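Local coordinates for protein phenylalanine hydroxylase (Colwellia psychrerythraea, PDB 2V27) that probably hydroxylates L-phenylalanine to L-tyrosine with molecular oxygen and tetrahydrobiopterin, using an active-site iron, at residues 73-78 / 132-137; 93-98 / 138-143; 159-164 / 208-213; 169-174 / 228-233. One frame throughout, in Å; residues are numbered along the deposited sequence. Where two conformers were deposited one is given.

Contact 1: residues 73-78 / 132-137; sequences VSTGWE and TNSSFA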
# COMPACT_ATOMS: atom_id res chain seq x y z
N VAL B 73 -39.27 -0.73 4.52
CA VAL B 73 -40.03 -0.96 5.74
C VAL B 73 -39.24 -0.78 7.02
O VAL B 73 -39.79 -0.40 8.05
CB VAL B 73 -40.80 -2.33 5.72
CG1 VAL B 73 -41.71 -2.37 4.50
CG2 VAL B 73 -39.85 -3.50 5.69
N SER B 74 -37.92 -0.98 6.98
CA SER B 74 -37.12 -0.85 8.21
C SER B 74 -36.74 0.59 8.51
O SER B 74 -36.89 1.07 9.63
CB SER B 74 -35.85 -1.75 8.17
OG SER B 74 -35.17 -1.54 6.94
N THR B 75 -36.23 1.31 7.51
CA THR B 75 -35.72 2.67 7.76
C THR B 75 -36.09 3.71 6.69
O THR B 75 -35.67 4.87 6.79
CB THR B 75 -34.17 2.66 7.80
OG1 THR B 75 -33.74 2.15 6.53
CG2 THR B 75 -33.70 1.75 8.98
N GLY B 76 -36.87 3.31 5.67
CA GLY B 76 -37.25 4.26 4.64
C GLY B 76 -36.26 4.41 3.51
O GLY B 76 -36.44 5.23 2.59
N TRP B 77 -35.19 3.60 3.57
CA TRP B 77 -34.15 3.64 2.54
C TRP B 77 -34.51 2.81 1.31
O TRP B 77 -35.44 1.98 1.37
CB TRP B 77 -32.81 3.15 3.11
CG TRP B 77 -32.12 4.32 3.81
CD1 TRP B 77 -32.42 4.90 5.06
CD2 TRP B 77 -31.00 5.06 3.29
NE1 TRP B 77 -31.57 5.98 5.30
CE2 TRP B 77 -30.69 6.08 4.24
CE3 TRP B 77 -30.26 5.01 2.09
CZ2 TRP B 77 -29.64 7.01 4.04
CZ3 TRP B 77 -29.20 5.94 1.88
CH2 TRP B 77 -28.91 6.93 2.87
N GLU B 78 -33.78 3.01 0.20
CA GLU B 78 -33.88 2.13 -0.97
C GLU B 78 -32.48 2.03 -1.61
O GLU B 78 -31.61 2.93 -1.35
CB GLU B 78 -34.83 2.69 -2.03
CG GLU B 78 -34.44 4.10 -2.54
CD GLU B 78 -35.57 4.76 -3.31
OE1 GLU B 78 -35.47 4.75 -4.55
OE2 GLU B 78 -36.49 5.32 -2.66
N THR B 132 -30.66 -1.32 7.39
CA THR B 132 -31.91 -1.67 8.10
C THR B 132 -31.89 -1.21 9.57
O THR B 132 -32.90 -1.31 10.29
CB THR B 132 -32.20 -3.21 8.11
OG1 THR B 132 -31.24 -3.87 8.97
CG2 THR B 132 -32.20 -3.80 6.77
N ASN B 133 -30.70 -0.77 10.05
CA ASN B 133 -30.51 -0.33 11.42
C ASN B 133 -30.76 1.18 11.47
O ASN B 133 -30.19 1.96 10.68
CB ASN B 133 -29.08 -0.69 11.86
CG ASN B 133 -28.71 -0.19 13.27
OD1 ASN B 133 -28.63 -0.99 14.23
ND2 ASN B 133 -28.43 1.10 13.40
N SER B 134 -31.62 1.60 12.40
CA SER B 134 -32.04 3.00 12.44
C SER B 134 -30.89 3.96 12.71
O SER B 134 -30.79 4.99 12.07
CB SER B 134 -33.11 3.18 13.52
OG SER B 134 -34.24 2.43 13.15
N SER B 135 -30.04 3.62 13.66
CA SER B 135 -28.86 4.50 13.95
C SER B 135 -27.94 4.64 12.73
O SER B 135 -27.52 5.77 12.36
CB SER B 135 -28.06 3.98 15.11
OG SER B 135 -28.74 4.23 16.32
N PHE B 136 -27.64 3.53 12.07
CA PHE B 136 -26.69 3.57 10.95
C PHE B 136 -27.34 4.30 9.75
O PHE B 136 -26.73 5.15 9.10
CB PHE B 136 -26.29 2.14 10.59
CG PHE B 136 -25.28 2.04 9.43
CD1 PHE B 136 -23.91 1.91 9.69
CD2 PHE B 136 -25.70 2.11 8.06
CE1 PHE B 136 -22.98 1.77 8.61
CE2 PHE B 136 -24.79 1.95 7.01
CZ PHE B 136 -23.42 1.81 7.29
N ALA B 137 -28.60 3.94 9.43
CA ALA B 137 -29.37 4.61 8.36
C ALA B 137 -29.50 6.14 8.58
O ALA B 137 -29.26 6.94 7.67
CB ALA B 137 -30.77 3.95 8.21
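T75 and A137 meet where the last part of helix 64-75 lies against the first turn of helix 134-147, a worked example of how a small residue lets two segments close up. T75 CB rests 3.7 Å from A137 CB. The T75 methyl takes the place beside the backbone N, opposite the carbonyl carbon, which sends CG2 to the loop before helix 134-147, 3.4 Å from T132 O. OG1, between the backbone N and the carbonyl carbon (chi1 59°), hydrogen-bonds L131 O, just before segment 132-137. S74 differs: OG lies 3.5 Å from T132 CA, but its hydrogen bond goes to V70 O of its own helix. G76, at a positive phi of 86°, turns the chain and is followed by W77, whose indole brings its pyrrole side to the A137 methyl, NE1 lying 3.6 Å from A137 CB. That methyl thus touches both T75 and W77. Were W77 cut back to an alanine, the A137 methyl would probably lose its indole wall and a gap would open between the segments. W77 also packs on L71 of helix 64-75 and L131 of helix 120-131, T132 touches helix 45-54, and E78 begins strand 78-82 by pairing with K98 and F100.

Contact 2: residues 93-98 / 138-143; sequences RLLSEK and NYTEAY. With SO4 (sulfate ion), chain F.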
# COMPACT_ATOMS: atom_id res chain seq x y z
N ARG B 93 -26.53 14.13 -2.66
CA ARG B 93 -27.97 14.30 -2.91
C ARG B 93 -28.72 12.98 -2.72
O ARG B 93 -29.77 12.93 -2.00
CB ARG B 93 -28.16 14.83 -4.33
CG ARG B 93 -29.60 15.29 -4.64
CD ARG B 93 -30.46 14.15 -5.23
NE ARG B 93 -30.08 13.77 -6.58
CZ ARG B 93 -30.80 12.93 -7.32
NH1 ARG B 93 -31.92 12.44 -6.81
NH2 ARG B 93 -30.43 12.60 -8.56
N LEU B 94 -28.20 11.90 -3.33
CA LEU B 94 -28.87 10.59 -3.14
C LEU B 94 -28.96 10.17 -1.67
O LEU B 94 -30.05 9.82 -1.20
CB LEU B 94 -28.30 9.50 -4.03
CG LEU B 94 -28.47 9.85 -5.53
CD1 LEU B 94 -27.50 8.92 -6.29
CD2 LEU B 94 -29.94 9.61 -5.99
N LEU B 95 -27.85 10.20 -0.95
CA LEU B 95 -27.93 9.83 0.48
C LEU B 95 -28.90 10.73 1.25
O LEU B 95 -29.61 10.25 2.16
CB LEU B 95 -26.57 9.82 1.19
CG LEU B 95 -25.84 8.48 1.18
CD1 LEU B 95 -25.43 8.07 -0.23
CD2 LEU B 95 -24.61 8.63 2.14
N SER B 96 -28.93 12.02 0.91
CA SER B 96 -29.82 12.94 1.63
C SER B 96 -31.28 12.59 1.41
O SER B 96 -32.12 13.00 2.21
CB SER B 96 -29.60 14.41 1.26
OG SER B 96 -30.12 14.71 -0.02
N GLU B 97 -31.54 11.86 0.31
CA GLU B 97 -32.88 11.38 -0.05
C GLU B 97 -33.09 9.91 0.33
O GLU B 97 -34.08 9.29 -0.08
CB GLU B 97 -33.14 11.59 -1.53
CG GLU B 97 -33.17 13.07 -1.97
CD GLU B 97 -33.42 13.26 -3.48
OE1 GLU B 97 -33.31 12.31 -4.27
OE2 GLU B 97 -33.74 14.41 -3.84
N LYS B 98 -32.18 9.34 1.14
CA LYS B 98 -32.29 7.93 1.59
C LYS B 98 -32.31 6.97 0.39
O LYS B 98 -32.98 5.92 0.38
CB LYS B 98 -33.45 7.69 2.60
CG LYS B 98 -33.47 8.74 3.69
CD LYS B 98 -34.75 8.81 4.52
CE LYS B 98 -35.02 7.53 5.23
NZ LYS B 98 -36.25 7.62 6.17
N ASN B 138 -29.88 6.53 9.80
CA ASN B 138 -30.08 7.96 10.08
C ASN B 138 -28.75 8.70 9.96
O ASN B 138 -28.72 9.83 9.50
CB ASN B 138 -30.74 8.23 11.43
CG ASN B 138 -32.16 7.72 11.51
OD1 ASN B 138 -32.85 7.52 10.49
ND2 ASN B 138 -32.60 7.48 12.74
N TYR B 139 -27.66 8.09 10.40
CA TYR B 139 -26.34 8.71 10.29
C TYR B 139 -25.97 8.89 8.79
O TYR B 139 -25.47 9.96 8.40
CB TYR B 139 -25.31 7.86 11.05
CG TYR B 139 -23.87 8.23 10.75
CD1 TYR B 139 -23.30 9.35 11.35
CD2 TYR B 139 -23.11 7.46 9.86
CE1 TYR B 139 -22.00 9.72 11.08
CE2 TYR B 139 -21.79 7.81 9.57
CZ TYR B 139 -21.24 8.94 10.15
OH TYR B 139 -19.89 9.21 9.90
N THR B 140 -26.24 7.89 7.97
CA THR B 140 -25.95 7.97 6.56
C THR B 140 -26.76 9.08 5.89
O THR B 140 -26.24 9.82 5.02
CB THR B 140 -26.15 6.59 5.91
OG1 THR B 140 -25.39 5.60 6.63
CG2 THR B 140 -25.74 6.57 4.46
N GLU B 141 -28.03 9.17 6.23
CA GLU B 141 -28.83 10.29 5.72
C GLU B 141 -28.24 11.66 6.16
O GLU B 141 -28.16 12.59 5.33
CB GLU B 141 -30.26 10.13 6.24
CG GLU B 141 -31.22 11.25 5.77
CD GLU B 141 -32.58 11.17 6.45
OE1 GLU B 141 -32.82 10.25 7.23
OE2 GLU B 141 -33.44 12.04 6.14
N ALA B 142 -27.89 11.78 7.42
CA ALA B 142 -27.35 13.04 7.94
C ALA B 142 -26.04 13.34 7.23
O ALA B 142 -25.73 14.51 6.90
CB ALA B 142 -27.12 12.94 9.43
N TYR B 143 -25.23 12.31 6.93
CA TYR B 143 -23.97 12.51 6.26
C TYR B 143 -24.26 13.11 4.87
O TYR B 143 -23.60 14.06 4.38
CB TYR B 143 -23.20 11.18 6.19
CG TYR B 143 -22.02 11.30 5.27
CD1 TYR B 143 -20.78 11.77 5.77
CD2 TYR B 143 -22.09 10.98 3.90
CE1 TYR B 143 -19.66 11.92 4.94
CE2 TYR B 143 -20.95 11.12 3.06
CZ TYR B 143 -19.72 11.63 3.59
OH TYR B 143 -18.62 11.81 2.81
S SO4 F . -34.44 10.48 -8.58
O1 SO4 F . -32.95 10.57 -8.75
O2 SO4 F . -34.96 10.14 -9.92
O3 SO4 F . -34.83 9.47 -7.59
O4 SO4 F . -34.91 11.83 -8.12
O HOH W 1 -34.25 12.49 3.65
O HOH W 2 -35.44 9.54 8.24
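Helix-on-helix packing within the catalytic fold of the biopterin-dependent hydroxylases sets the end of helix 88-96 against helix 134-147, with L95 on T140 and K98 on E141. L95, modelled in two conformers, sends CD2 to the T140 methyl and to the ring edge of Y143. The backbones also come close, L95 O lying 3.6 Å from E141 CA. Here helix 88-96 ends in a Schellman motif: K98, at positive phi, is the C-prime residue, its N bonded to L95 O and K99 N to L94 O. The turn brings K98 beside E141, whose chain is fully extended, CG anti to the backbone N (chi1 -180°). The aliphatic part of the lysine does the touching, K98 CD being 3.6 Å from E141 OE1. K98 NZ instead bonds T75 O and stays 4.5 Å from E141 OE1, a gap spanned by a water that accepts from NZ and donates to OE1. A second water donates to S96 O at 2.6 Å and to E141 OE2, which also salt-bridges K145. Earlier in helix 88-96, R93 NH1 forms a salt bridge with E97 OE1 and hydrogen-bonds O1 of a sulfate, probably from the crystallisation liquor, that Y80 and K99 also bind.

Contact 3: residues 159-164 / 208-213; sequences ARLYWF and LDVLRT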
# COMPACT_ATOMS: atom_id res chain seq x y z
N ALA B 159 -15.57 13.07 3.22
CA ALA B 159 -15.15 11.74 2.72
C ALA B 159 -14.23 10.97 3.71
O ALA B 159 -14.32 9.74 3.79
CB ALA B 159 -14.48 11.87 1.33
N ARG B 160 -13.41 11.70 4.45
CA ARG B 160 -12.48 11.14 5.42
C ARG B 160 -13.30 10.58 6.59
O ARG B 160 -13.08 9.43 7.07
CB ARG B 160 -11.46 12.23 5.87
CG ARG B 160 -10.51 11.80 6.97
CD ARG B 160 -9.52 12.96 7.26
NE ARG B 160 -8.64 13.24 6.12
CZ ARG B 160 -8.49 14.44 5.59
NH1 ARG B 160 -9.12 15.51 6.11
NH2 ARG B 160 -7.70 14.56 4.51
N LEU B 161 -14.29 11.35 7.05
CA LEU B 161 -15.22 10.89 8.07
C LEU B 161 -15.94 9.59 7.62
O LEU B 161 -16.02 8.61 8.37
CB LEU B 161 -16.26 11.97 8.42
CG LEU B 161 -17.35 11.56 9.43
CD1 LEU B 161 -16.82 11.00 10.81
CD2 LEU B 161 -18.33 12.75 9.66
N TYR B 162 -16.42 9.56 6.38
CA TYR B 162 -17.15 8.43 5.83
C TYR B 162 -16.20 7.22 5.80
O TYR B 162 -16.58 6.10 6.20
CB TYR B 162 -17.56 8.80 4.40
CG TYR B 162 -18.58 7.88 3.73
CD1 TYR B 162 -19.95 8.12 3.88
CD2 TYR B 162 -18.17 6.79 2.97
CE1 TYR B 162 -20.91 7.30 3.29
CE2 TYR B 162 -19.15 5.95 2.33
CZ TYR B 162 -20.52 6.26 2.52
OH TYR B 162 -21.57 5.52 1.98
N TRP B 163 -14.95 7.46 5.40
CA TRP B 163 -13.97 6.39 5.26
C TRP B 163 -13.79 5.68 6.60
O TRP B 163 -13.80 4.45 6.67
CB TRP B 163 -12.64 6.99 4.79
CG TRP B 163 -11.55 5.97 4.61
CD1 TRP B 163 -10.47 5.71 5.45
CD2 TRP B 163 -11.39 5.11 3.47
NE1 TRP B 163 -9.67 4.71 4.90
CE2 TRP B 163 -10.19 4.34 3.68
CE3 TRP B 163 -12.14 4.89 2.31
CZ2 TRP B 163 -9.75 3.36 2.74
CZ3 TRP B 163 -11.70 3.94 1.38
CH2 TRP B 163 -10.51 3.19 1.60
N PHE B 164 -13.61 6.47 7.65
CA PHE B 164 -13.34 5.90 8.94
C PHE B 164 -14.54 5.38 9.72
O PHE B 164 -14.37 4.84 10.82
CB PHE B 164 -12.55 6.90 9.75
CG PHE B 164 -11.10 7.00 9.30
CD1 PHE B 164 -10.60 8.17 8.68
CD2 PHE B 164 -10.26 5.86 9.45
CE1 PHE B 164 -9.24 8.25 8.28
CE2 PHE B 164 -8.93 5.90 9.06
CZ PHE B 164 -8.40 7.11 8.48
N LEU B 208 -12.67 14.90 15.91
CA LEU B 208 -11.56 15.78 15.52
C LEU B 208 -10.34 14.95 15.06
O LEU B 208 -9.77 15.26 13.98
CB LEU B 208 -11.21 16.78 16.66
CG LEU B 208 -10.14 17.78 16.27
CD1 LEU B 208 -10.58 18.67 15.10
CD2 LEU B 208 -9.96 18.63 17.54
N ASP B 209 -9.97 13.91 15.80
CA ASP B 209 -8.86 13.03 15.36
C ASP B 209 -9.15 12.49 13.93
O ASP B 209 -8.28 12.52 13.04
CB ASP B 209 -8.66 11.83 16.30
CG ASP B 209 -7.83 12.15 17.45
OD1 ASP B 209 -6.88 12.95 17.30
OD2 ASP B 209 -8.14 11.54 18.50
N VAL B 210 -10.40 12.04 13.73
CA VAL B 210 -10.78 11.41 12.45
C VAL B 210 -10.66 12.45 11.34
O VAL B 210 -10.02 12.17 10.33
CB VAL B 210 -12.23 10.87 12.51
CG1 VAL B 210 -12.81 10.56 11.06
CG2 VAL B 210 -12.30 9.68 13.37
N LEU B 211 -11.21 13.66 11.52
CA LEU B 211 -11.13 14.68 10.47
C LEU B 211 -9.66 15.08 10.11
O LEU B 211 -9.39 15.58 9.02
CB LEU B 211 -11.91 15.93 10.91
CG LEU B 211 -13.44 15.76 10.93
CD1 LEU B 211 -14.07 16.95 11.64
CD2 LEU B 211 -14.04 15.56 9.52
N ARG B 212 -8.76 14.89 11.08
CA ARG B 212 -7.33 15.23 10.90
C ARG B 212 -6.46 14.09 10.35
O ARG B 212 -5.26 14.27 10.20
CB ARG B 212 -6.75 15.68 12.23
CG ARG B 212 -7.31 17.10 12.61
CD ARG B 212 -6.78 17.55 13.98
NE ARG B 212 -5.38 17.89 13.81
CZ ARG B 212 -4.36 17.34 14.46
NH1 ARG B 212 -4.52 16.42 15.44
NH2 ARG B 212 -3.14 17.72 14.09
N THR B 213 -7.03 12.91 10.07
CA THR B 213 -6.18 11.74 9.74
C THR B 213 -6.00 11.57 8.21
O THR B 213 -6.97 11.25 7.52
CB THR B 213 -6.81 10.46 10.34
OG1 THR B 213 -6.92 10.57 11.78
CG2 THR B 213 -5.91 9.24 10.02
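V210 is the bump and helix 152-167 the hollow in this helix-on-helix contact, part of the largely helical fold in which the same helix supplies E167 to the iron. The CG1 methyl of V210, anti to its own backbone N, enters the shallow dip between L161 and F164, one turn apart, and lies 3.9 Å from both L161 CA and F164 CB. L161 CD1 flanks the methyl, and L211 leans its CD2 toward L161 CB from farther off. The next bump is the T213 methyl: CG2 meets the far end of the F164 ring, 3.6 Å from CZ. W163 CD1 sits over the centre of one face of that ring and R160 CG lies at its edge, so F164 is wedged on several sides.

R160 fills the groove beside the end of helix 207-211. Its chain runs straight to CD and then bends (chi3 -66°), laying CD 3.2 Å from V210 O and directing NH1 to L211 O at 2.9 Å, with an N-H...O angle of 134°. Its guanidinium also makes a cation-pi contact with F157. A leucine in place of R160 would probably leave L211 O without this donor and F157 without its cationic partner. T213 OG1, which also bonds Y225 OH, donates to D209 O at 2.7 Å from 43° above the carbonyl plane.

Contact 4: residues 169-174 / 228-233; sequences GLLDTP and TKVSDL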
# COMPACT_ATOMS: atom_id res chain seq x y z
N GLY B 169 -15.10 1.38 9.72
CA GLY B 169 -15.41 1.44 11.15
C GLY B 169 -15.33 0.11 11.88
O GLY B 169 -15.75 -0.92 11.36
N LEU B 170 -14.79 0.19 13.08
CA LEU B 170 -14.76 -0.95 13.97
C LEU B 170 -15.50 -0.64 15.26
O LEU B 170 -15.76 0.54 15.58
CB LEU B 170 -13.30 -1.32 14.34
CG LEU B 170 -12.35 -1.60 13.16
CD1 LEU B 170 -10.97 -2.02 13.72
CD2 LEU B 170 -12.91 -2.72 12.28
N LEU B 171 -15.82 -1.70 16.00
CA LEU B 171 -16.36 -1.52 17.38
C LEU B 171 -15.44 -2.18 18.40
O LEU B 171 -14.93 -3.29 18.17
CB LEU B 171 -17.74 -2.15 17.56
CG LEU B 171 -18.85 -1.85 16.54
CD1 LEU B 171 -20.11 -2.60 17.02
CD2 LEU B 171 -19.09 -0.37 16.52
N ASP B 172 -15.30 -1.49 19.54
CA ASP B 172 -14.63 -2.07 20.72
C ASP B 172 -15.71 -2.46 21.74
O ASP B 172 -16.29 -1.62 22.45
CB ASP B 172 -13.69 -1.00 21.27
CG ASP B 172 -12.92 -1.45 22.51
OD1 ASP B 172 -12.88 -2.67 22.79
OD2 ASP B 172 -12.33 -0.56 23.17
N THR B 173 -15.99 -3.75 21.76
CA THR B 173 -17.11 -4.30 22.54
C THR B 173 -16.63 -5.13 23.71
O THR B 173 -15.51 -5.63 23.69
CB THR B 173 -18.10 -5.14 21.66
OG1 THR B 173 -17.65 -6.52 21.54
CG2 THR B 173 -18.33 -4.48 20.23
N PRO B 174 -17.51 -5.32 24.71
CA PRO B 174 -17.12 -6.21 25.83
C PRO B 174 -16.85 -7.66 25.38
O PRO B 174 -16.23 -8.42 26.12
CB PRO B 174 -18.33 -6.14 26.78
CG PRO B 174 -19.10 -4.94 26.36
CD PRO B 174 -18.85 -4.74 24.90
N THR B 228 -18.10 2.10 20.35
CA THR B 228 -18.43 0.96 21.22
C THR B 228 -19.70 0.22 20.80
O THR B 228 -19.93 -0.93 21.21
CB THR B 228 -18.63 1.42 22.66
OG1 THR B 228 -19.81 2.24 22.73
CG2 THR B 228 -17.37 2.15 23.19
N LYS B 229 -20.55 0.90 20.02
CA LYS B 229 -21.80 0.31 19.49
C LYS B 229 -22.17 1.17 18.28
O LYS B 229 -21.78 2.35 18.24
CB LYS B 229 -22.95 0.36 20.53
CG LYS B 229 -23.12 1.66 21.24
CD LYS B 229 -24.20 1.65 22.36
CE LYS B 229 -24.49 3.11 22.90
NZ LYS B 229 -24.68 4.38 21.95
N VAL B 230 -22.89 0.60 17.33
CA VAL B 230 -23.34 1.38 16.15
C VAL B 230 -24.18 2.59 16.58
O VAL B 230 -24.11 3.63 15.93
CB VAL B 230 -24.10 0.43 15.20
CG1 VAL B 230 -24.77 1.22 14.05
CG2 VAL B 230 -23.14 -0.59 14.63
N SER B 231 -24.95 2.47 17.67
CA SER B 231 -25.76 3.61 18.04
C SER B 231 -24.91 4.79 18.54
O SER B 231 -25.43 5.90 18.67
CB SER B 231 -26.82 3.23 19.05
OG SER B 231 -26.20 2.78 20.23
N ASP B 232 -23.58 4.59 18.71
CA ASP B 232 -22.71 5.76 18.93
C ASP B 232 -22.72 6.78 17.78
O ASP B 232 -22.40 7.98 17.96
CB ASP B 232 -21.25 5.36 19.29
CG ASP B 232 -21.14 4.60 20.64
OD1 ASP B 232 -22.09 4.65 21.45
OD2 ASP B 232 -20.09 3.96 20.89
N LEU B 233 -23.12 6.33 16.60
CA LEU B 233 -23.26 7.27 15.48
C LEU B 233 -24.34 8.33 15.74
O LEU B 233 -24.34 9.38 15.09
CB LEU B 233 -23.56 6.53 14.16
CG LEU B 233 -22.47 5.58 13.63
CD1 LEU B 233 -23.04 4.64 12.52
CD2 LEU B 233 -21.27 6.38 13.18
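L171 reaches from strand 170-173 to the backbone of K229, and its side chain illustrates how a forked residue can pack on a loop by carbon contacts. CB and CG form the stem and stand back from the loop. CG lies opposite the carbonyl carbon, beside the backbone N (chi1 -49°), which turns the fork toward residues 228-230. One prong, CD2, lies over the peptide, 3.9 Å from K229 C. The other, CD1, comes to 4.2 Å from K229 CA and to 4.4 Å from V230 CG2, the nearest apolar side chain of the loop.

Farther along the strand the contact passes to backbone atoms of D172 and T228, with the T173 methyl CG2 4.0 Å from T228 O: T228 CA makes a CA-H...O contact with D172 O at 3.6 Å. Within the loop, D232 gathers several bonds. Its OD2 accepts from T228 N at 2.8 Å, nearly along the C-O axis, and from K229 N, which arrives from well above the carboxylate plane, 71° out of it. Its OD1 forms a salt bridge with K229 NZ at 2.7 Å, and the same ammonium donates to S231 OG.

In the surrounding fold, strand 170-173 lies between strands 176-179 and 223-227, and L171 also rests on L227 and on E46 of helix 45-54. V230 packs on F136 of helix 134-147, and the loop leads from strand 223-227 into helix 233-237.

Followed from the N terminus, the chain lays out two crossed pairs in series. Contact 1 opens in the last part of helix 64-75, and before it closes on helix 134-147 contact 2 has already opened at the end of helix 88-96; contact 2 then closes farther along helix 134-147. Contact 3 opens on helix 152-167 and contact 4 on the strand that follows, and they close in the same order, at 208-213 and 228-233, crossing as well. Packing joins the pairs: Y143 meets Y162 between contacts 2 and 3, and S135 meets S231 between contacts 1 and 4. Helix 134-147 thereby joins helices 64-75 and 88-96 to helix 152-167 and to the loop after strand 223-227.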